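Local coordinates for protein 2-methyl-3-hydroxypyridine-5-carboxylic acid oxygenase (Mesorhizobium loti, PDB 3ALJ) that acts as an FAD-dependent oxygenase on 2-methyl-3-hydroxypyridine-5-carboxylic acid, opening its pyridine ring in what is probably a step of vitamin B6 breakdown, at residues Arg12-Gly18 and Ala149-Ala155; Ser160-Ile166 and Val283-Ala289. All coordinates share one frame; numbering follows the deposited sequence.

In the fold
Contacts 1 and 2 follow one another along the chain, the second opening after the first has closed, and their centres lie about 11 Å apart. They meet in one mixed sheet of the FAD-binding domain, in which strands 13-17, 151-154 and 283-285 run parallel: contact 1 pairs 13-17 with 151-154, and 283-285 of contact 2 lies on the other side of 151-154, probably joined to it through Ala284 and the backbones of Ile152 and Gly154. Helix 161-166, which comes soon after strand 151-154, packs against 283-285. Both contacts end at the cofactor: Gly18 and Ala155 lie beside the adenosine ribose end of FAD, whereas Gly287 lies against the pyrophosphate and Asp288 bonds to both pyrophosphate and ribityl chain.

Contact 1: residues Arg12-Gly18 and Ala149-Ala155; sequences RRAEVAG and ADLIVGA. With FAD (flavin-adenine dinucleotide), chain B.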
loop_
_atom_site.group_PDB
_atom_site.type_symbol
_atom_site.label_atom_id
_atom_site.label_comp_id
_atom_site.label_asym_id
_atom_site.label_seq_id
_atom_site.Cartn_x
_atom_site.Cartn_y
_atom_site.Cartn_z
ATOM N N ARG A 12 -1.692 -19.933 -21.488
ATOM C CA ARG A 12 -1.298 -18.546 -21.581
ATOM C C ARG A 12 -0.099 -18.278 -20.621
ATOM O O ARG A 12 -0.052 -18.791 -19.540
ATOM C CB ARG A 12 -2.525 -17.790 -21.094
ATOM C CG ARG A 12 -3.830 -18.092 -21.847
ATOM C CD ARG A 12 -4.941 -17.294 -21.106
ATOM N NE ARG A 12 -5.476 -17.935 -19.896
ATOM C CZ ARG A 12 -6.513 -17.432 -19.198
ATOM N NH1 ARG A 12 -6.957 -18.066 -18.153
ATOM N NH2 ARG A 12 -7.087 -16.338 -19.615
ATOM N N ARG A 13 0.858 -17.479 -21.078
ATOM C CA ARG A 13 2.003 -17.151 -20.269
ATOM C C ARG A 13 2.016 -15.633 -19.864
ATOM O O ARG A 13 1.768 -14.803 -20.703
ATOM C CB ARG A 13 3.269 -17.449 -21.085
ATOM C CG ARG A 13 4.504 -17.377 -20.103
ATOM C CD ARG A 13 5.838 -17.706 -20.572
ATOM N NE ARG A 13 5.787 -19.099 -20.930
ATOM C CZ ARG A 13 6.806 -19.658 -21.555
ATOM N NH1 ARG A 13 6.703 -20.951 -21.961
ATOM N NH2 ARG A 13 7.898 -18.938 -21.797
ATOM N N ALA A 14 2.267 -15.415 -18.567
ATOM C CA ALA A 14 2.413 -14.007 -18.102
ATOM C C ALA A 14 3.808 -13.890 -17.484
ATOM O O ALA A 14 4.273 -14.737 -16.756
ATOM C CB ALA A 14 1.343 -13.784 -17.056
ATOM N N GLU A 15 4.370 -12.704 -17.765
ATOM C CA GLU A 15 5.669 -12.321 -17.081
ATOM C C GLU A 15 5.317 -11.039 -16.289
ATOM O O GLU A 15 4.826 -10.052 -16.836
ATOM C CB GLU A 15 6.751 -12.014 -18.165
ATOM C CG GLU A 15 7.182 -13.269 -18.923
ATOM C CD GLU A 15 8.119 -14.121 -18.144
ATOM O OE1 GLU A 15 8.463 -13.773 -16.996
ATOM O OE2 GLU A 15 8.537 -15.162 -18.650
ATOM N N VAL A 16 5.597 -11.092 -14.978
ATOM C CA VAL A 16 5.272 -10.019 -14.055
ATOM C C VAL A 16 6.570 -9.419 -13.597
ATOM O O VAL A 16 7.505 -10.170 -13.121
ATOM C CB VAL A 16 4.491 -10.591 -12.875
ATOM C CG1 VAL A 16 4.207 -9.480 -11.831
ATOM C CG2 VAL A 16 3.216 -11.275 -13.301
ATOM N N ALA A 17 6.738 -8.121 -13.762
ATOM C CA ALA A 17 7.870 -7.390 -13.189
ATOM C C ALA A 17 7.461 -6.753 -11.864
ATOM O O ALA A 17 6.593 -5.849 -11.860
ATOM C CB ALA A 17 8.203 -6.270 -14.253
ATOM N N GLY A 18 8.202 -7.135 -10.812
ATOM C CA GLY A 18 7.997 -6.536 -9.455
ATOM C C GLY A 18 7.352 -7.500 -8.523
ATOM O O GLY A 18 6.313 -8.101 -8.808
ATOM N N ALA A 149 5.843 -13.388 -23.904
ATOM C CA ALA A 149 4.696 -13.731 -23.105
ATOM C C ALA A 149 3.434 -13.295 -23.816
ATOM O O ALA A 149 3.447 -12.346 -24.616
ATOM C CB ALA A 149 4.825 -13.082 -21.698
ATOM N N ASP A 150 2.298 -13.851 -23.355
ATOM C CA ASP A 150 1.003 -13.297 -23.795
ATOM C C ASP A 150 0.540 -12.076 -23.022
ATOM O O ASP A 150 -0.314 -11.333 -23.457
ATOM C CB ASP A 150 -0.048 -14.391 -23.611
ATOM C CG ASP A 150 0.382 -15.754 -24.329
ATOM O OD1 ASP A 150 0.504 -15.659 -25.610
ATOM O OD2 ASP A 150 0.696 -16.778 -23.739
ATOM N N LEU A 151 1.171 -11.862 -21.845
ATOM C CA LEU A 151 0.821 -10.651 -21.000
ATOM C C LEU A 151 2.074 -10.319 -20.259
ATOM O O LEU A 151 2.803 -11.191 -19.776
ATOM C CB LEU A 151 -0.266 -11.095 -19.981
ATOM C CG LEU A 151 -0.574 -10.071 -18.846
ATOM C CD1 LEU A 151 -1.338 -8.876 -19.438
ATOM C CD2 LEU A 151 -1.314 -10.822 -17.750
ATOM N N ILE A 152 2.294 -9.019 -20.247
ATOM C CA ILE A 152 3.411 -8.445 -19.429
ATOM C C ILE A 152 2.805 -7.539 -18.356
ATOM O O ILE A 152 2.031 -6.632 -18.722
ATOM C CB ILE A 152 4.356 -7.622 -20.287
ATOM C CG1 ILE A 152 4.926 -8.504 -21.430
ATOM C CG2 ILE A 152 5.450 -6.959 -19.418
ATOM C CD1 ILE A 152 5.968 -7.736 -22.143
ATOM N N VAL A 153 3.074 -7.758 -17.064
ATOM C CA VAL A 153 2.566 -6.927 -16.001
ATOM C C VAL A 153 3.712 -6.056 -15.475
ATOM O O VAL A 153 4.657 -6.583 -14.888
ATOM C CB VAL A 153 1.964 -7.803 -14.900
ATOM C CG1 VAL A 153 1.417 -6.900 -13.774
ATOM C CG2 VAL A 153 0.729 -8.667 -15.470
ATOM N N GLY A 154 3.536 -4.761 -15.619
ATOM C CA GLY A 154 4.491 -3.795 -15.037
ATOM C C GLY A 154 4.008 -3.439 -13.642
ATOM O O GLY A 154 3.225 -2.554 -13.474
ATOM N N ALA A 155 4.471 -4.205 -12.666
ATOM C CA ALA A 155 4.125 -3.954 -11.203
ATOM C C ALA A 155 5.443 -3.579 -10.518
ATOM O O ALA A 155 5.685 -3.965 -9.361
ATOM C CB ALA A 155 3.582 -5.302 -10.643
HETATM P PA FAD B . 6.040 -1.604 -4.567
HETATM O O1A FAD B . 5.459 -2.016 -3.251
HETATM O O2A FAD B . 6.904 -0.483 -4.634
HETATM O O5B FAD B . 6.777 -2.891 -5.134
HETATM C C5B FAD B . 7.501 -2.846 -6.409
HETATM C C4B FAD B . 8.447 -4.022 -6.272
HETATM O O4B FAD B . 9.098 -4.020 -7.589
HETATM C C3B FAD B . 9.550 -3.846 -5.295
HETATM O O3B FAD B . 9.757 -5.046 -4.522
HETATM C C2B FAD B . 10.774 -3.425 -6.187
HETATM O O2B FAD B . 12.043 -3.821 -5.638
HETATM C C1B FAD B . 10.565 -4.211 -7.439
HETATM N N9A FAD B . 11.049 -3.577 -8.623
HETATM C C8A FAD B . 11.201 -2.238 -8.909
HETATM N N7A FAD B . 11.614 -2.049 -10.171
HETATM C C5A FAD B . 11.745 -3.315 -10.720
HETATM C C6A FAD B . 12.048 -3.752 -12.008
HETATM N N6A FAD B . 12.378 -2.852 -12.994
HETATM N N1A FAD B . 12.044 -5.072 -12.207
HETATM C C2A FAD B . 11.771 -5.959 -11.243
HETATM N N3A FAD B . 11.427 -5.602 -9.972
HETATM C C4A FAD B . 11.396 -4.258 -9.756
HETATM N N1 FAD B . -1.090 1.691 1.087
HETATM C C2 FAD B . -2.074 1.088 1.730
HETATM O O2 FAD B . -2.897 0.346 1.171
HETATM N N3 FAD B . -2.232 1.289 3.101
HETATM C C4 FAD B . -1.347 2.083 3.832
HETATM O O4 FAD B . -1.446 2.106 5.115
HETATM C C4X FAD B . -0.340 2.716 3.125
HETATM N N5 FAD B . 0.529 3.637 3.806
HETATM C C5X FAD B . 1.488 4.316 3.078
HETATM C C6 FAD B . 2.284 5.301 3.688
HETATM C C7 FAD B . 3.280 5.930 2.985
HETATM C C7M FAD B . 4.152 7.002 3.699
HETATM C C8 FAD B . 3.470 5.659 1.647
HETATM C C8M FAD B . 4.556 6.374 0.810
HETATM C C9 FAD B . 2.680 4.685 1.021
HETATM C C9A FAD B . 1.641 4.029 1.727
HETATM N N10 FAD B . 0.772 3.039 1.088
HETATM C C10 FAD B . -0.216 2.451 1.784
HETATM C "C1'" FAD B . 0.951 2.763 -0.416
HETATM C "C2'" FAD B . 1.736 1.470 -0.593
HETATM O "O2'" FAD B . 2.997 1.582 0.101
HETATM C "C3'" FAD B . 2.082 1.287 -2.083
HETATM O "O3'" FAD B . 0.946 1.825 -2.860
HETATM C "C4'" FAD B . 2.231 -0.116 -2.505
HETATM O "O4'" FAD B . 3.375 -0.653 -1.783
HETATM C "C5'" FAD B . 2.549 -0.232 -3.960
HETATM O "O5'" FAD B . 2.707 -1.610 -4.283
HETATM P P FAD B . 3.368 -1.944 -5.679
HETATM O O1P FAD B . 3.463 -3.410 -5.715
HETATM O O2P FAD B . 2.699 -1.226 -6.809
HETATM O O3P FAD B . 4.841 -1.282 -5.599
#
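Asp150 enters the pairing of the two strands with its side chain: the carboxylate atom OD2 takes the backbone N-H of Arg13 at 2.8 Å, nearly straight at 168° and through the lone pair facing away from OD1. In return, Asp150 N donates to Arg13 O at 2.9 Å, so that backbone and side chain of one aspartate grip both polar atoms of the arginine's main chain. The first torsion makes this possible, holding CG anti to the carbonyl carbon and beside the backbone N (chi1 -53°), which brings OD2 close to the start of strand 13-17. Replacing Asp150 with alanine would probably leave Arg13 N without its acceptor and weaken the hold on this end of the strand pair. The charged end of Arg13 takes no part, its NE lying 6.3 Å from Asp150 OD2. Beyond this clamp, regular parallel bonds link Glu15 N to Leu151 O, Val153 N to Glu15 O and Ala17 N to Val153 O. These are two central strands of a Rossmann-type FAD-binding fold, in which strand 13-17 runs into what is probably the glycine-rich dinucleotide loop. On one face, Val16 and Val153 lie side by side, CG2 of the former 4.0 Å from CB of the latter, while Leu151 CD2 lies against Ala14 CB, and both of these side chains also touch Leu30 of helix 21-32. On the other face, Ala149 CB presses on Glu15 CG at 3.6 Å; the Glu15 chain then bends at chi2 (-77°), and OE1 bonds to His40. At the cofactor end, a CB on Gly18 would collide with Ala155 O. Without one, Gly18 CA approaches FAD O4B to 3.3 Å, while Ala155 O lies 3.6 Å from FAD C5B.

Contact 2: residues Ser160-Ile166 and Val283-Ala289; sequences SKVRDSI and VALVGDA. With FAD (flavin-adenine dinucleotide), chain B.
Val162 and Ile166 of helix 161-166 pack on Val283 and Leu285, covering part of one face of the Rossmann-type sheet where strand 283-285 leads into the Gly-Asp (GD) motif on FAD, as in other flavoprotein hydroxylases of this family. The close-fitting part is apolar. Val162 runs past Val283 and Leu285 in the opposite direction, its CG1 3.7 Å from Val283 CG1 and similarly near Leu285 CD2, while Ile166 CD1 meets the Val283 methyls tip to tip. Leu285 CD1 also lies 3.7 Å from Arg163 CG, the two side chains crossing at about a right angle.

The solvent side of the helix is looser. Lys161 and Asp164 are exposed and do not touch 283-289; Lys161 pairs instead with Glu129, and Asp164 forms a salt bridge with its neighbour Arg163, which grips it side-on through NE and NH2; OD1 is also bonded to Gln170. The chain of Arg163 bends at chi3 (64°), and Ser160 CB lies 3.9 Å above the guanidinium plane, over its centre. NH1 donates to Ala289 O at 2.9 Å, almost in the guanidinium plane, and NH2, besides Asp164, also reaches Val158 O. Ser160 OG caps the helix by accepting Arg163 N, and is bonded to Asp156 as well. Just before Ala289, Asp288 N donates to FAD O2P, and Asp288 OD1 takes the hydroxyl O3' of FAD at 2.8 Å.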
loop_
_atom_site.group_PDB
_atom_site.type_symbol
_atom_site.label_atom_id
_atom_site.label_comp_id
_atom_site.label_asym_id
_atom_site.label_seq_id
_atom_site.Cartn_x
_atom_site.Cartn_y
_atom_site.Cartn_z
ATOM N N SER A 160 8.888 2.443 -12.285
ATOM C CA SER A 160 8.725 1.364 -13.295
ATOM C C SER A 160 9.485 1.618 -14.606
ATOM O O SER A 160 9.256 2.638 -15.328
ATOM C CB SER A 160 7.218 1.392 -13.703
ATOM O OG SER A 160 6.956 0.504 -14.729
ATOM N N LYS A 161 10.321 0.646 -14.877
ATOM C CA LYS A 161 11.019 0.611 -16.164
ATOM C C LYS A 161 10.205 -0.024 -17.235
ATOM O O LYS A 161 10.416 0.271 -18.429
ATOM C CB LYS A 161 12.410 -0.101 -16.001
ATOM C CG LYS A 161 13.463 0.829 -15.300
ATOM C CD LYS A 161 14.828 0.088 -15.162
ATOM C CE LYS A 161 15.763 1.010 -14.433
ATOM N NZ LYS A 161 17.073 0.291 -14.480
ATOM N N VAL A 162 9.265 -0.919 -16.886
ATOM C CA VAL A 162 8.338 -1.359 -17.876
ATOM C C VAL A 162 7.595 -0.129 -18.448
ATOM O O VAL A 162 7.470 0.009 -19.690
ATOM C CB VAL A 162 7.376 -2.432 -17.261
ATOM C CG1 VAL A 162 6.168 -2.755 -18.203
ATOM C CG2 VAL A 162 8.166 -3.708 -16.811
ATOM N N ARG A 163 7.106 0.779 -17.588
ATOM C CA ARG A 163 6.460 1.961 -18.047
ATOM C C ARG A 163 7.411 2.891 -18.802
ATOM O O ARG A 163 7.094 3.258 -19.956
ATOM C CB ARG A 163 6.000 2.711 -16.795
ATOM C CG ARG A 163 5.314 4.082 -17.106
ATOM C CD ARG A 163 5.126 4.882 -15.844
ATOM N NE ARG A 163 6.403 5.241 -15.236
ATOM C CZ ARG A 163 6.663 5.337 -13.956
ATOM N NH1 ARG A 163 5.782 5.081 -13.011
ATOM N NH2 ARG A 163 7.880 5.751 -13.617
ATOM N N ASP A 164 8.581 3.160 -18.221
ATOM C CA ASP A 164 9.361 4.233 -18.866
ATOM C C ASP A 164 10.104 3.740 -20.097
ATOM O O ASP A 164 10.454 4.611 -20.953
ATOM C CB ASP A 164 10.277 4.822 -17.836
ATOM C CG ASP A 164 9.469 5.712 -16.790
ATOM O OD1 ASP A 164 8.340 6.142 -17.127
ATOM O OD2 ASP A 164 10.033 5.977 -15.750
ATOM N N SER A 165 10.340 2.448 -20.228
ATOM C CA SER A 165 10.951 1.986 -21.550
ATOM C C SER A 165 10.034 2.116 -22.678
ATOM O O SER A 165 10.487 2.386 -23.821
ATOM C CB SER A 165 11.374 0.507 -21.444
ATOM O OG SER A 165 10.257 -0.359 -21.220
ATOM N N ILE A 166 8.739 2.032 -22.463
ATOM C CA ILE A 166 7.740 2.199 -23.498
ATOM C C ILE A 166 7.410 3.668 -23.673
ATOM O O ILE A 166 7.227 4.126 -24.858
ATOM C CB ILE A 166 6.454 1.369 -23.118
ATOM C CG1 ILE A 166 6.797 -0.082 -23.181
ATOM C CG2 ILE A 166 5.221 1.755 -24.022
ATOM C CD1 ILE A 166 5.730 -1.032 -22.604
ATOM N N VAL A 283 0.893 -5.126 -22.580
ATOM C CA VAL A 283 1.498 -4.636 -21.291
ATOM C C VAL A 283 0.429 -3.908 -20.487
ATOM O O VAL A 283 -0.246 -3.005 -20.945
ATOM C CB VAL A 283 2.612 -3.643 -21.628
ATOM C CG1 VAL A 283 3.144 -3.006 -20.312
ATOM C CG2 VAL A 283 3.800 -4.408 -22.356
ATOM N N ALA A 284 0.318 -4.296 -19.179
ATOM C CA ALA A 284 -0.546 -3.554 -18.210
ATOM C C ALA A 284 0.323 -3.097 -17.094
ATOM O O ALA A 284 1.138 -3.878 -16.523
ATOM C CB ALA A 284 -1.563 -4.457 -17.654
ATOM N N LEU A 285 0.129 -1.834 -16.757
ATOM C CA LEU A 285 0.842 -1.201 -15.578
ATOM C C LEU A 285 -0.104 -1.269 -14.374
ATOM O O LEU A 285 -1.250 -0.820 -14.467
ATOM C CB LEU A 285 1.143 0.262 -15.876
ATOM C CG LEU A 285 2.023 0.398 -17.161
ATOM C CD1 LEU A 285 2.294 1.900 -17.341
ATOM C CD2 LEU A 285 3.355 -0.379 -17.084
ATOM N N VAL A 286 0.391 -1.769 -13.249
ATOM C CA VAL A 286 -0.476 -2.042 -12.022
ATOM C C VAL A 286 0.202 -1.434 -10.838
ATOM O O VAL A 286 1.418 -1.669 -10.672
ATOM C CB VAL A 286 -0.686 -3.570 -11.768
ATOM C CG1 VAL A 286 -1.430 -4.222 -13.041
ATOM C CG2 VAL A 286 0.568 -4.354 -11.172
ATOM N N GLY A 287 -0.517 -0.788 -9.933
ATOM C CA GLY A 287 0.095 -0.392 -8.684
ATOM C C GLY A 287 0.771 0.960 -8.797
ATOM O O GLY A 287 0.311 1.808 -9.580
ATOM N N ASP A 288 1.808 1.169 -7.981
ATOM C CA ASP A 288 2.445 2.472 -7.974
ATOM C C ASP A 288 3.111 2.820 -9.384
ATOM O O ASP A 288 3.375 4.017 -9.630
ATOM C CB ASP A 288 3.583 2.472 -6.944
ATOM C CG ASP A 288 3.092 2.762 -5.503
ATOM O OD1 ASP A 288 1.874 2.819 -5.281
ATOM O OD2 ASP A 288 3.996 2.937 -4.659
ATOM N N ALA A 289 3.342 1.817 -10.204
ATOM C CA ALA A 289 3.815 2.080 -11.581
ATOM C C ALA A 289 2.820 3.004 -12.307
ATOM O O ALA A 289 3.215 3.748 -13.234
ATOM C CB ALA A 289 3.964 0.775 -12.344
HETATM P PA FAD B . 6.040 -1.604 -4.567
HETATM O O1A FAD B . 5.459 -2.016 -3.251
HETATM O O2A FAD B . 6.904 -0.483 -4.634
HETATM O O5B FAD B . 6.777 -2.891 -5.134
HETATM C C5B FAD B . 7.501 -2.846 -6.409
HETATM C C4B FAD B . 8.447 -4.022 -6.272
HETATM O O4B FAD B . 9.098 -4.020 -7.589
HETATM C C3B FAD B . 9.550 -3.846 -5.295
HETATM O O3B FAD B . 9.757 -5.046 -4.522
HETATM C C2B FAD B . 10.774 -3.425 -6.187
HETATM O O2B FAD B . 12.043 -3.821 -5.638
HETATM C C1B FAD B . 10.565 -4.211 -7.439
HETATM N N9A FAD B . 11.049 -3.577 -8.623
HETATM C C8A FAD B . 11.201 -2.238 -8.909
HETATM N N7A FAD B . 11.614 -2.049 -10.171
HETATM C C5A FAD B . 11.745 -3.315 -10.720
HETATM C C6A FAD B . 12.048 -3.752 -12.008
HETATM N N6A FAD B . 12.378 -2.852 -12.994
HETATM N N1A FAD B . 12.044 -5.072 -12.207
HETATM C C2A FAD B . 11.771 -5.959 -11.243
HETATM N N3A FAD B . 11.427 -5.602 -9.972
HETATM C C4A FAD B . 11.396 -4.258 -9.756
HETATM N N1 FAD B . -1.090 1.691 1.087
HETATM C C2 FAD B . -2.074 1.088 1.730
HETATM O O2 FAD B . -2.897 0.346 1.171
HETATM N N3 FAD B . -2.232 1.289 3.101
HETATM C C4 FAD B . -1.347 2.083 3.832
HETATM O O4 FAD B . -1.446 2.106 5.115
HETATM C C4X FAD B . -0.340 2.716 3.125
HETATM N N5 FAD B . 0.529 3.637 3.806
HETATM C C5X FAD B . 1.488 4.316 3.078
HETATM C C6 FAD B . 2.284 5.301 3.688
HETATM C C7 FAD B . 3.280 5.930 2.985
HETATM C C7M FAD B . 4.152 7.002 3.699
HETATM C C8 FAD B . 3.470 5.659 1.647
HETATM C C8M FAD B . 4.556 6.374 0.810
HETATM C C9 FAD B . 2.680 4.685 1.021
HETATM C C9A FAD B . 1.641 4.029 1.727
HETATM N N10 FAD B . 0.772 3.039 1.088
HETATM C C10 FAD B . -0.216 2.451 1.784
HETATM C "C1'" FAD B . 0.951 2.763 -0.416
HETATM C "C2'" FAD B . 1.736 1.470 -0.593
HETATM O "O2'" FAD B . 2.997 1.582 0.101
HETATM C "C3'" FAD B . 2.082 1.287 -2.083
HETATM O "O3'" FAD B . 0.946 1.825 -2.860
HETATM C "C4'" FAD B . 2.231 -0.116 -2.505
HETATM O "O4'" FAD B . 3.375 -0.653 -1.783
HETATM C "C5'" FAD B . 2.549 -0.232 -3.960
HETATM O "O5'" FAD B . 2.707 -1.610 -4.283
HETATM P P FAD B . 3.368 -1.944 -5.679
HETATM O O1P FAD B . 3.463 -3.410 -5.715
HETATM O O2P FAD B . 2.699 -1.226 -6.809
HETATM O O3P FAD B . 4.841 -1.282 -5.599
#